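Local coordinates for protein putative polyketide cyclase (Silicibacter sp. TM1040, PDB 3F8H) that is of unknown function but, as a member of the SnoaL-like family, may act as a polyketide cyclase or on a related small molecule, at residues Thr23-Tyr27 / Met39-Leu43; His69-Lys75 / Gly100-Asp106; Thr90-Tyr96 / Ala121-Leu127; Arg113-Leu119 / Trp144-Ala150. All blocks are in the same frame, centred on the assembly; numbering follows the deposited sequence.

Contact 1: Thr23-Tyr27 / Met39-Leu43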
# COMPACT_ATOMS: atom_id res chain seq x y z
N THR A 23 4.38 17.05 -6.93
CA THR A 23 3.95 16.21 -8.04
C THR A 23 2.84 15.23 -7.66
O THR A 23 1.86 15.08 -8.39
CB THR A 23 5.17 15.45 -8.66
OG1 THR A 23 6.19 16.41 -8.93
CG2 THR A 23 4.79 14.73 -9.97
N ILE A 24 2.95 14.65 -6.47
CA ILE A 24 1.99 13.63 -6.04
C ILE A 24 0.61 14.28 -5.78
O ILE A 24 -0.44 13.79 -6.22
CB ILE A 24 2.46 12.80 -4.85
CG1 ILE A 24 3.80 12.15 -5.18
CG2 ILE A 24 1.39 11.69 -4.45
CD1 ILE A 24 3.83 11.33 -6.46
N ALA A 25 0.64 15.42 -5.11
CA ALA A 25 -0.56 16.21 -4.82
C ALA A 25 -1.23 16.65 -6.14
O ALA A 25 -2.43 16.53 -6.31
CB ALA A 25 -0.24 17.46 -3.96
N ARG A 26 -0.42 17.10 -7.08
CA ARG A 26 -0.97 17.55 -8.36
C ARG A 26 -1.64 16.40 -9.10
O ARG A 26 -2.72 16.55 -9.65
CB ARG A 26 0.09 18.21 -9.24
CG ARG A 26 0.45 19.60 -8.74
CD ARG A 26 1.27 20.37 -9.75
NE ARG A 26 2.60 19.80 -9.89
CZ ARG A 26 3.01 19.12 -10.95
NH1 ARG A 26 2.23 18.96 -12.01
NH2 ARG A 26 4.23 18.66 -10.94
N TYR A 27 -1.00 15.25 -9.01
CA TYR A 27 -1.47 14.05 -9.65
C TYR A 27 -2.85 13.65 -9.14
O TYR A 27 -3.77 13.38 -9.91
CB TYR A 27 -0.46 12.92 -9.46
CG TYR A 27 -0.91 11.56 -9.90
CD1 TYR A 27 -0.75 11.15 -11.21
CD2 TYR A 27 -1.45 10.64 -8.98
CE1 TYR A 27 -1.11 9.88 -11.60
CE2 TYR A 27 -1.86 9.39 -9.37
CZ TYR A 27 -1.67 8.99 -10.69
OH TYR A 27 -2.05 7.73 -11.14
N MSE A 39 -2.86 14.63 -14.97
CA MSE A 39 -2.19 13.42 -14.43
C MSE A 39 -1.02 13.03 -15.30
O MSE A 39 0.10 12.75 -14.83
CB MSE A 39 -3.15 12.24 -14.35
CG MSE A 39 -4.28 12.47 -13.40
SE MSE A 39 -5.69 11.08 -13.54
CE MSE A 39 -4.68 9.65 -12.76
N LEU A 40 -1.26 13.06 -16.60
CA LEU A 40 -0.25 12.66 -17.56
C LEU A 40 0.98 13.54 -17.49
O LEU A 40 2.13 13.09 -17.65
CB LEU A 40 -0.82 12.65 -18.99
CG LEU A 40 -1.79 11.50 -19.26
CD1 LEU A 40 -2.65 11.79 -20.50
CD2 LEU A 40 -1.00 10.18 -19.36
N ALA A 41 0.70 14.80 -17.21
CA ALA A 41 1.74 15.83 -17.11
C ALA A 41 2.69 15.59 -15.90
O ALA A 41 3.82 16.10 -15.84
CB ALA A 41 1.08 17.26 -17.05
N CYS A 42 2.22 14.81 -14.95
CA CYS A 42 2.98 14.49 -13.74
C CYS A 42 3.91 13.31 -13.92
O CYS A 42 4.73 12.98 -13.05
CB CYS A 42 2.02 14.12 -12.61
SG CYS A 42 1.13 15.51 -11.97
N LEU A 43 3.77 12.65 -15.06
CA LEU A 43 4.51 11.44 -15.35
C LEU A 43 5.66 11.57 -16.33
O LEU A 43 5.61 12.35 -17.27
CB LEU A 43 3.57 10.38 -15.94
CG LEU A 43 2.23 10.19 -15.27
CD1 LEU A 43 1.47 9.16 -16.04
CD2 LEU A 43 2.30 9.79 -13.76
O HOH W 1 4.35 17.85 -14.14
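Cys42 is the bump of this contact: its CB and SG push into the hollow that Thr23, Arg26 and Tyr27 leave along one flank of their helix. The sulfur settles over the first turn, with SG 3.7 Å from the backbone N of Tyr27 and 3.9 Å from Tyr27 CB. In the conformer given here, one of two, Arg26 folds back beside it, the bend at chi3 (-69°) bringing NH1 to 3.6 Å from Cys42 SG. Thr23 CG2 rests 3.5 Å from Cys42 O and also touches Cys42 CB, while Thr23 OG1 is bonded to Gly130 O.

The second bump is the Tyr27 ring. With CG anti to the backbone N (chi1 171°), the ring swings across to the other segment and wedges between two side chains. Cys42 CB stands at the ring's edge. The selenomethionine Met39 curls its end round, so that CE lies 3.6 Å from Tyr27 OH, and Leu43 CD2 comes within 4.0 Å of Tyr27 CE1. The hydroxyl itself is hydrogen-bonded to a bound methylpentanediol, probably from the crystallisation liquor.

At the outer rim a single water accepts from Arg26 NH1 and donates to Ala41 O, so in this conformer the Arg26 side chain is also tied to the turn's backbone through solvent. The type I turn from Leu40 to Leu43 presents Cys42 to the hollow. Behind this joint between helices 23-33 and 36-40, Phe63 of helix 60-73 packs on Tyr27, Met39 and Leu43, and Ile132 of strand 131-139 touches Thr23, Tyr27 and Leu43.

Contact 2: His69-Lys75 / Gly100-Asp106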
# COMPACT_ATOMS: atom_id res chain seq x y z
N HIS A 69 -10.13 3.77 -19.64
CA HIS A 69 -10.78 2.56 -19.16
C HIS A 69 -11.42 2.85 -17.81
O HIS A 69 -12.59 2.53 -17.56
CB HIS A 69 -9.79 1.40 -19.04
CG HIS A 69 -10.41 0.14 -18.59
ND1 HIS A 69 -11.01 -0.75 -19.46
CD2 HIS A 69 -10.56 -0.39 -17.34
CE1 HIS A 69 -11.51 -1.75 -18.77
NE2 HIS A 69 -11.26 -1.56 -17.49
N MSE A 70 -10.67 3.50 -16.94
CA MSE A 70 -11.20 3.77 -15.60
C MSE A 70 -12.38 4.70 -15.66
O MSE A 70 -13.34 4.60 -14.90
CB MSE A 70 -10.17 4.37 -14.67
CG MSE A 70 -9.25 3.37 -14.01
SE MSE A 70 -8.42 4.20 -12.44
CE MSE A 70 -9.93 3.96 -11.17
N SER A 71 -12.28 5.60 -16.61
CA SER A 71 -13.24 6.69 -16.78
C SER A 71 -14.61 6.12 -17.16
O SER A 71 -15.70 6.61 -16.79
CB SER A 71 -12.70 7.63 -17.86
OG SER A 71 -13.50 8.75 -17.94
N HIS A 72 -14.51 5.01 -17.86
CA HIS A 72 -15.68 4.31 -18.35
C HIS A 72 -16.33 3.50 -17.22
O HIS A 72 -17.51 3.51 -17.05
CB HIS A 72 -15.28 3.34 -19.48
CG HIS A 72 -16.39 2.44 -19.93
ND1 HIS A 72 -17.46 2.90 -20.67
CD2 HIS A 72 -16.55 1.10 -19.80
CE1 HIS A 72 -18.26 1.88 -20.94
NE2 HIS A 72 -17.73 0.78 -20.44
N CYS A 73 -15.50 2.87 -16.41
CA CYS A 73 -16.02 1.95 -15.40
C CYS A 73 -16.39 2.55 -14.06
O CYS A 73 -17.29 2.05 -13.38
CB CYS A 73 -15.03 0.84 -15.15
SG CYS A 73 -14.69 -0.24 -16.55
N TYR A 74 -15.68 3.60 -13.70
CA TYR A 74 -15.81 4.17 -12.35
C TYR A 74 -15.80 5.67 -12.29
O TYR A 74 -15.15 6.32 -13.09
CB TYR A 74 -14.60 3.77 -11.46
CG TYR A 74 -14.22 2.32 -11.52
CD1 TYR A 74 -14.87 1.38 -10.75
CD2 TYR A 74 -13.19 1.89 -12.34
CE1 TYR A 74 -14.53 0.06 -10.82
CE2 TYR A 74 -12.87 0.56 -12.44
CZ TYR A 74 -13.55 -0.35 -11.66
OH TYR A 74 -13.23 -1.68 -11.72
N LYS A 75 -16.53 6.18 -11.31
CA LYS A 75 -16.42 7.60 -10.94
C LYS A 75 -16.06 7.63 -9.47
O LYS A 75 -16.82 7.15 -8.64
CB LYS A 75 -17.71 8.38 -11.17
CG LYS A 75 -17.57 9.86 -10.73
CD LYS A 75 -16.31 10.58 -11.36
CE LYS A 75 -16.11 12.05 -10.84
NZ LYS A 75 -14.94 12.81 -11.40
N GLY A 100 -16.57 5.97 -4.47
CA GLY A 100 -17.05 5.85 -5.85
C GLY A 100 -18.39 5.20 -6.12
O GLY A 100 -19.08 4.74 -5.26
N THR A 101 -18.65 5.16 -7.42
CA THR A 101 -19.81 4.53 -8.04
C THR A 101 -19.30 3.68 -9.19
O THR A 101 -18.49 4.12 -10.01
CB THR A 101 -20.76 5.58 -8.58
OG1 THR A 101 -21.06 6.48 -7.51
CG2 THR A 101 -22.11 4.96 -9.14
N TYR A 102 -19.79 2.44 -9.23
CA TYR A 102 -19.40 1.46 -10.27
C TYR A 102 -20.38 1.62 -11.42
O TYR A 102 -21.56 1.21 -11.36
CB TYR A 102 -19.34 0.08 -9.64
CG TYR A 102 -18.80 -1.04 -10.48
CD1 TYR A 102 -17.90 -0.83 -11.51
CD2 TYR A 102 -19.12 -2.35 -10.17
CE1 TYR A 102 -17.37 -1.90 -12.23
CE2 TYR A 102 -18.63 -3.40 -10.87
CZ TYR A 102 -17.76 -3.19 -11.90
OH TYR A 102 -17.27 -4.31 -12.57
N LEU A 103 -19.86 2.27 -12.46
CA LEU A 103 -20.64 2.71 -13.64
C LEU A 103 -20.81 1.67 -14.72
O LEU A 103 -21.87 1.53 -15.29
CB LEU A 103 -19.98 3.93 -14.28
CG LEU A 103 -19.68 5.15 -13.40
CD1 LEU A 103 -18.89 6.17 -14.22
CD2 LEU A 103 -20.98 5.73 -12.86
N ALA A 104 -19.72 0.98 -15.02
CA ALA A 104 -19.74 -0.04 -16.07
C ALA A 104 -18.82 -1.17 -15.74
O ALA A 104 -17.78 -0.98 -15.15
CB ALA A 104 -19.42 0.59 -17.46
N THR A 105 -19.20 -2.36 -16.14
CA THR A 105 -18.46 -3.57 -15.77
C THR A 105 -17.03 -3.62 -16.25
O THR A 105 -16.71 -3.36 -17.41
CB THR A 105 -19.21 -4.83 -16.21
OG1 THR A 105 -20.53 -4.79 -15.68
CG2 THR A 105 -18.51 -6.10 -15.74
N ASP A 106 -16.16 -3.94 -15.30
CA ASP A 106 -14.73 -4.09 -15.56
C ASP A 106 -14.46 -5.58 -15.65
O ASP A 106 -14.72 -6.34 -14.72
CB ASP A 106 -13.92 -3.45 -14.46
CG ASP A 106 -12.48 -3.18 -14.85
OD1 ASP A 106 -12.04 -3.53 -15.97
OD2 ASP A 106 -11.78 -2.58 -14.03
O HOH W 2 -18.08 -2.23 -19.42
O HOH W 3 -19.23 8.58 -6.93
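Asp106 reaches across to two side chains of the 69-75 segment, and its atoms can be followed outward. CB lies 3.3 Å from Tyr74 OH and also touches Cys73 SG. Beyond CG the carboxylate divides its work. OD1 accepts from His69 NE2 at 2.6 Å; the oxygen sits in the imidazole plane, but the donor arrives from above the carboxylate plane. OD2 offers its anti lone pair to Tyr74 OH, 2.9 Å away. With a donor on each oxygen, the carboxylate's rotation is probably fixed.

The backbone N of Asp106 is held too, donating almost straight to Tyr102 OH (176°), a hydroxyl that also bonds Pro110 O. The Tyr102 and Tyr74 rings run side by side, nearly parallel but slid apart, with centroids 5.4 Å from each other. Nearby, Ala104 CB sits over one face of the His72 imidazole, a CH-pi contact.

Cys73 O takes two N-H groups, from Leu103 and Ala104, at the point where helix 60-73 gives way to strand. Past it, Lys75 N donates to Thr101 O at 3.1 Å. Thr101 N returns a bond to Lys75 O at 3.0 Å, making a hydrogen-bonded antiparallel pair at the open end of the beta hairpin 74-85/91-102.

Contact 3: Thr90-Tyr96 / Ala121-Leu127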
# COMPACT_ATOMS: atom_id res chain seq x y z
N THR A 90 12.91 11.24 -4.31
CA THR A 90 12.84 10.20 -5.35
C THR A 90 11.84 9.10 -5.06
O THR A 90 11.64 8.17 -5.88
CB THR A 90 14.22 9.54 -5.57
OG1 THR A 90 14.64 8.87 -4.37
CG2 THR A 90 15.23 10.63 -5.96
N ARG A 91 11.26 9.19 -3.89
CA ARG A 91 10.24 8.21 -3.48
C ARG A 91 9.14 8.92 -2.72
O ARG A 91 9.39 9.87 -1.96
CB ARG A 91 10.88 7.12 -2.58
CG ARG A 91 12.13 6.45 -3.10
CD ARG A 91 11.80 5.40 -4.11
NE ARG A 91 11.01 4.36 -3.47
CZ ARG A 91 11.50 3.25 -2.92
NH1 ARG A 91 12.79 2.98 -2.94
NH2 ARG A 91 10.71 2.38 -2.36
N ALA A 92 7.93 8.42 -2.89
CA ALA A 92 6.74 8.94 -2.19
C ALA A 92 5.68 7.87 -2.01
O ALA A 92 5.73 6.82 -2.63
CB ALA A 92 6.14 10.16 -2.93
N ALA A 93 4.78 8.16 -1.09
CA ALA A 93 3.68 7.29 -0.71
C ALA A 93 2.47 8.14 -0.40
O ALA A 93 2.58 9.28 -0.06
CB ALA A 93 4.02 6.43 0.50
N ALA A 94 1.30 7.55 -0.60
CA ALA A 94 0.08 8.26 -0.27
C ALA A 94 -0.95 7.29 0.22
O ALA A 94 -1.09 6.19 -0.32
CB ALA A 94 -0.45 9.02 -1.49
N GLU A 95 -1.65 7.70 1.26
CA GLU A 95 -2.76 6.92 1.82
C GLU A 95 -4.01 7.79 1.76
O GLU A 95 -3.98 9.00 2.03
CB GLU A 95 -2.48 6.47 3.24
CG GLU A 95 -3.42 5.33 3.60
CD GLU A 95 -3.25 4.78 5.01
OE1 GLU A 95 -2.69 5.46 5.90
OE2 GLU A 95 -3.69 3.66 5.21
N TYR A 96 -5.11 7.18 1.37
CA TYR A 96 -6.34 7.95 1.16
C TYR A 96 -7.56 7.04 1.13
O TYR A 96 -7.45 5.81 1.15
CB TYR A 96 -6.23 8.77 -0.14
CG TYR A 96 -5.73 7.94 -1.31
CD1 TYR A 96 -4.39 7.80 -1.54
CD2 TYR A 96 -6.61 7.26 -2.16
CE1 TYR A 96 -3.91 7.00 -2.58
CE2 TYR A 96 -6.15 6.47 -3.19
CZ TYR A 96 -4.79 6.34 -3.39
OH TYR A 96 -4.30 5.55 -4.42
N ALA A 121 -7.15 3.02 0.38
CA ALA A 121 -6.17 2.61 -0.60
C ALA A 121 -4.88 3.31 -0.29
O ALA A 121 -4.81 4.30 0.49
CB ALA A 121 -6.61 2.93 -2.08
N GLY A 122 -3.86 2.74 -0.88
CA GLY A 122 -2.50 3.26 -0.79
C GLY A 122 -1.71 3.13 -2.07
O GLY A 122 -1.80 2.12 -2.81
N SER A 123 -0.90 4.16 -2.32
CA SER A 123 -0.02 4.19 -3.49
C SER A 123 1.43 4.52 -3.14
O SER A 123 1.72 5.26 -2.21
CB SER A 123 -0.51 5.23 -4.50
OG SER A 123 -1.82 4.96 -5.03
N PHE A 124 2.31 3.90 -3.91
CA PHE A 124 3.75 4.14 -3.80
C PHE A 124 4.29 4.56 -5.15
O PHE A 124 3.85 4.09 -6.21
CB PHE A 124 4.46 2.90 -3.31
CG PHE A 124 4.05 2.50 -1.92
CD1 PHE A 124 4.65 3.09 -0.80
CD2 PHE A 124 3.01 1.60 -1.72
CE1 PHE A 124 4.24 2.72 0.50
CE2 PHE A 124 2.60 1.23 -0.42
CZ PHE A 124 3.19 1.79 0.67
N PHE A 125 5.24 5.48 -5.08
CA PHE A 125 5.82 6.11 -6.27
C PHE A 125 7.32 6.24 -6.22
O PHE A 125 7.93 6.38 -5.15
CB PHE A 125 5.31 7.58 -6.42
CG PHE A 125 3.82 7.74 -6.40
CD1 PHE A 125 3.14 7.87 -5.21
CD2 PHE A 125 3.11 7.79 -7.59
CE1 PHE A 125 1.76 8.05 -5.18
CE2 PHE A 125 1.74 7.93 -7.57
CZ PHE A 125 1.05 8.06 -6.37
N ASP A 126 7.88 6.20 -7.41
CA ASP A 126 9.26 6.60 -7.63
C ASP A 126 9.16 7.89 -8.47
O ASP A 126 8.26 8.06 -9.28
CB ASP A 126 10.10 5.64 -8.44
CG ASP A 126 10.30 4.27 -7.81
OD1 ASP A 126 10.16 4.09 -6.60
OD2 ASP A 126 10.63 3.34 -8.59
N LEU A 127 10.10 8.79 -8.28
CA LEU A 127 10.19 10.04 -9.05
C LEU A 127 11.60 10.34 -9.45
O LEU A 127 12.53 10.02 -8.74
CB LEU A 127 9.66 11.22 -8.23
CG LEU A 127 8.21 11.17 -7.70
CD1 LEU A 127 8.21 10.69 -6.22
CD2 LEU A 127 7.60 12.55 -7.81
O HOH W 4 8.18 4.77 -3.00
O HOH W 5 -4.93 2.48 3.20
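Tyr96 carries its CG between the backbone N and the carbonyl carbon (chi1 48°), which lays the ring back across the neighbouring strand. Ala121 O then lies over the centre of one ring face, Ala121 CB packs 3.7 Å from Tyr96 CE2, and the hydroxyl meets Ser123 in the ring plane. Tyr96 OH and Ser123 OG are 2.6 Å apart and share a hydrogen bond in which either may donate. Arg91, bent at chi2 and chi3, folds alongside Asp126.

The two strands form a regular antiparallel ladder. Ala92 with Phe125, Ala94 with Ser123 and Tyr96 with Ala121 are hydrogen-bonded pairs, each joined by two N-H...O bonds; Ala93-Phe124 and Glu95-Gly122 are the non-hydrogen-bonded pairs between them, with Arg91-Asp126 a further one beyond Ala92-Phe125. The close approach of the non-hydrogen-bonded pairs brings CA-H groups onto carbonyls, as where Ala93 CA stands 3.2 Å from Ser123 O. Ala93 CB packs on Phe124 CD1 at 3.6 Å, while on the other face Ala92 CB meets Leu127 CD1 at 3.9 Å.

The face bearing Ala92, Ala94 and Phe125 is covered by helix 23-33, through Ile24 and Phe28. The opposite face, with Arg91, Ala93, Glu95 and Phe124, meets the second subunit, where Phe124 packs on its own counterpart.

Arg91 NE lies 3.3 Å from Asp126 OD1, with the oxygen well out of the guanidinium plane, so this salt bridge rests on charge alone. Arg91 also pairs with Glu95 of the second subunit, Glu95 with Arg91 and Arg134 of that subunit, and Asp126 with Arg134 of its own chain, a charge network that probably helps hold the dimer together.

Contact 4: Arg113-Leu119 / Trp144-Ala150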
# COMPACT_ATOMS: atom_id res chain seq x y z
N ARG A 113 -23.75 -1.96 -11.44
CA ARG A 113 -25.16 -1.64 -11.23
C ARG A 113 -25.29 -0.30 -10.51
O ARG A 113 -26.26 -0.05 -9.82
CB ARG A 113 -25.85 -2.74 -10.41
CG ARG A 113 -25.80 -4.13 -11.04
CD ARG A 113 -26.43 -5.21 -10.15
NE ARG A 113 -25.59 -5.57 -9.00
CZ ARG A 113 -25.77 -5.10 -7.77
NH1 ARG A 113 -26.79 -4.28 -7.50
NH2 ARG A 113 -24.95 -5.47 -6.78
N GLN A 114 -24.28 0.53 -10.70
CA GLN A 114 -24.20 1.87 -10.12
C GLN A 114 -24.09 1.78 -8.61
O GLN A 114 -24.58 2.62 -7.89
CB GLN A 114 -25.38 2.74 -10.52
CG GLN A 114 -25.71 2.64 -11.99
CD GLN A 114 -24.56 2.99 -12.87
OE1 GLN A 114 -23.91 4.02 -12.69
NE2 GLN A 114 -24.28 2.12 -13.86
N GLN A 115 -23.44 0.71 -8.16
CA GLN A 115 -23.17 0.49 -6.73
C GLN A 115 -22.18 1.52 -6.22
O GLN A 115 -21.18 1.82 -6.88
CB GLN A 115 -22.49 -0.87 -6.42
CG GLN A 115 -23.07 -2.14 -6.92
CD GLN A 115 -22.59 -2.48 -8.29
OE1 GLN A 115 -22.51 -1.62 -9.17
NE2 GLN A 115 -22.29 -3.75 -8.51
N SER A 116 -22.43 2.00 -5.00
CA SER A 116 -21.49 2.90 -4.34
C SER A 116 -20.51 2.08 -3.48
O SER A 116 -20.79 0.95 -3.03
CB SER A 116 -22.23 3.97 -3.53
OG SER A 116 -22.68 3.44 -2.31
N TYR A 117 -19.33 2.63 -3.30
CA TYR A 117 -18.34 1.98 -2.48
C TYR A 117 -17.43 3.01 -1.81
O TYR A 117 -17.27 4.16 -2.25
CB TYR A 117 -17.50 0.97 -3.30
CG TYR A 117 -16.85 1.58 -4.56
CD1 TYR A 117 -17.51 1.53 -5.77
CD2 TYR A 117 -15.62 2.22 -4.52
CE1 TYR A 117 -16.95 2.07 -6.93
CE2 TYR A 117 -15.05 2.80 -5.70
CZ TYR A 117 -15.74 2.71 -6.89
OH TYR A 117 -15.24 3.25 -8.06
N LYS A 118 -16.84 2.57 -0.72
CA LYS A 118 -15.90 3.41 0.01
C LYS A 118 -14.82 2.53 0.58
O LYS A 118 -15.09 1.56 1.27
CB LYS A 118 -16.58 4.18 1.14
CG LYS A 118 -15.65 5.16 1.86
CD LYS A 118 -16.19 5.68 3.20
CE LYS A 118 -17.27 6.73 3.03
NZ LYS A 118 -17.76 7.35 4.31
N LEU A 119 -13.59 2.86 0.27
CA LEU A 119 -12.52 2.04 0.80
C LEU A 119 -11.18 2.72 0.79
O LEU A 119 -10.90 3.57 -0.05
CB LEU A 119 -12.45 0.70 0.07
CG LEU A 119 -11.88 0.73 -1.33
CD1 LEU A 119 -11.66 -0.68 -1.78
CD2 LEU A 119 -12.79 1.48 -2.25
N TRP A 144 -13.67 -4.77 -1.61
CA TRP A 144 -14.35 -4.04 -2.67
C TRP A 144 -15.42 -4.92 -3.32
O TRP A 144 -16.54 -4.47 -3.54
CB TRP A 144 -13.40 -3.49 -3.73
CG TRP A 144 -14.15 -2.70 -4.79
CD1 TRP A 144 -14.59 -1.40 -4.71
CD2 TRP A 144 -14.56 -3.17 -6.08
NE1 TRP A 144 -15.28 -1.05 -5.86
CE2 TRP A 144 -15.25 -2.12 -6.72
CE3 TRP A 144 -14.43 -4.39 -6.75
CZ2 TRP A 144 -15.79 -2.24 -7.98
CZ3 TRP A 144 -14.95 -4.50 -8.01
CH2 TRP A 144 -15.64 -3.43 -8.61
N ILE A 145 -15.06 -6.15 -3.60
CA ILE A 145 -15.95 -7.09 -4.27
C ILE A 145 -17.16 -7.37 -3.42
O ILE A 145 -18.30 -7.53 -3.92
CB ILE A 145 -15.25 -8.43 -4.61
CG1 ILE A 145 -14.24 -8.20 -5.75
CG2 ILE A 145 -16.28 -9.49 -5.01
CD1 ILE A 145 -13.50 -9.44 -6.15
N LYS A 146 -16.91 -7.38 -2.12
CA LYS A 146 -17.97 -7.63 -1.16
C LYS A 146 -18.96 -6.46 -1.21
O LYS A 146 -20.17 -6.65 -1.33
CB LYS A 146 -17.40 -7.81 0.26
CG LYS A 146 -18.44 -7.98 1.33
N GLN A 147 -18.42 -5.26 -1.21
CA GLN A 147 -19.23 -4.04 -1.23
C GLN A 147 -20.15 -3.95 -2.45
O GLN A 147 -21.31 -3.61 -2.32
CB GLN A 147 -18.37 -2.77 -1.15
CG GLN A 147 -17.71 -2.52 0.20
CD GLN A 147 -17.03 -1.18 0.27
OE1 GLN A 147 -17.61 -0.17 -0.06
NE2 GLN A 147 -15.77 -1.16 0.76
N VAL A 148 -19.62 -4.25 -3.62
CA VAL A 148 -20.38 -4.09 -4.88
C VAL A 148 -21.26 -5.27 -5.22
O VAL A 148 -22.12 -5.19 -6.10
CB VAL A 148 -19.48 -3.71 -6.10
CG1 VAL A 148 -18.89 -2.34 -5.88
CG2 VAL A 148 -18.41 -4.75 -6.36
N SER A 149 -21.04 -6.35 -4.50
CA SER A 149 -21.80 -7.57 -4.75
C SER A 149 -23.05 -7.56 -3.87
O SER A 149 -23.97 -8.35 -4.05
CB SER A 149 -20.97 -8.81 -4.42
OG SER A 149 -19.83 -8.90 -5.24
N ALA A 150 -23.05 -6.62 -2.94
CA ALA A 150 -24.17 -6.47 -1.99
C ALA A 150 -25.36 -5.84 -2.68
O ALA A 150 -26.51 -6.16 -2.33
CB ALA A 150 -23.76 -5.63 -0.79
OXT ALA A 150 -25.21 -5.02 -3.61
O HOH W 6 -22.83 -6.67 -9.11
O HOH W 7 -22.95 -0.63 -2.70
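Trp144 sets the edge of its indole against the face of Tyr117, a T-shaped pair that pins the C-terminal helix 141-149 onto strand 115-128 of the curved sheet in this SnoaL-like alpha+beta fold. The planes stand at 79°, and Trp144 NE1 sits over the centre of the phenol ring, 3.3 Å from Tyr117 CG. A chi1 of 54° tucks the Tyr117 ring back over its own backbone, turning that face to the helix; its hydroxyl is bonded to Glu76. Val148 CG1 runs beside the same ring, and Leu119 CD1 packs against Trp144 CB at 3.8 Å.

Gln147 holds its amide up to the strand backbone and uses both ends on one residue: OE1 takes Lys118 N at 2.9 Å, in the plane of the Gln147 amide carbonyl, and NE2 gives to Lys118 O at 2.8 Å from above the plane of the Lys118 carbonyl. This paired grip fixes which way round the amide lies.

Gln115 crosses Val148 at about a right angle, its NE2 donating to Val148 O at 2.8 Å, while its OE1 receives Arg113 N. At the chain's end the Arg113 guanidinium lies edge-on to the terminal carboxylate, and NH2 donates to Ala150 OXT at 3.2 Å in a salt bridge.

In the fold
From the N terminus, contact 1 comes first, closing a short and mostly helical loop between helices 23-33 and 36-40. Contact 2 then opens where helix 60-73 runs into strand 74-85 and closes the hairpin with strand 91-102. Contact 3 starts inside that span and ends beyond it, so the two cross; contact 4 crosses contact 3 in turn, both using strand 115-128. Contacts 2 and 4 follow in series yet touch, through Tyr102 N to Gln115 O and Tyr74 on Tyr117. Contact 1 meets contact 3 where Ile24 packs on Phe125. Contacts 2 and 4 gather at one end of the sheet, and contact 3 ties the neighbouring strands 91-102 and 115-128 against helix 23-33.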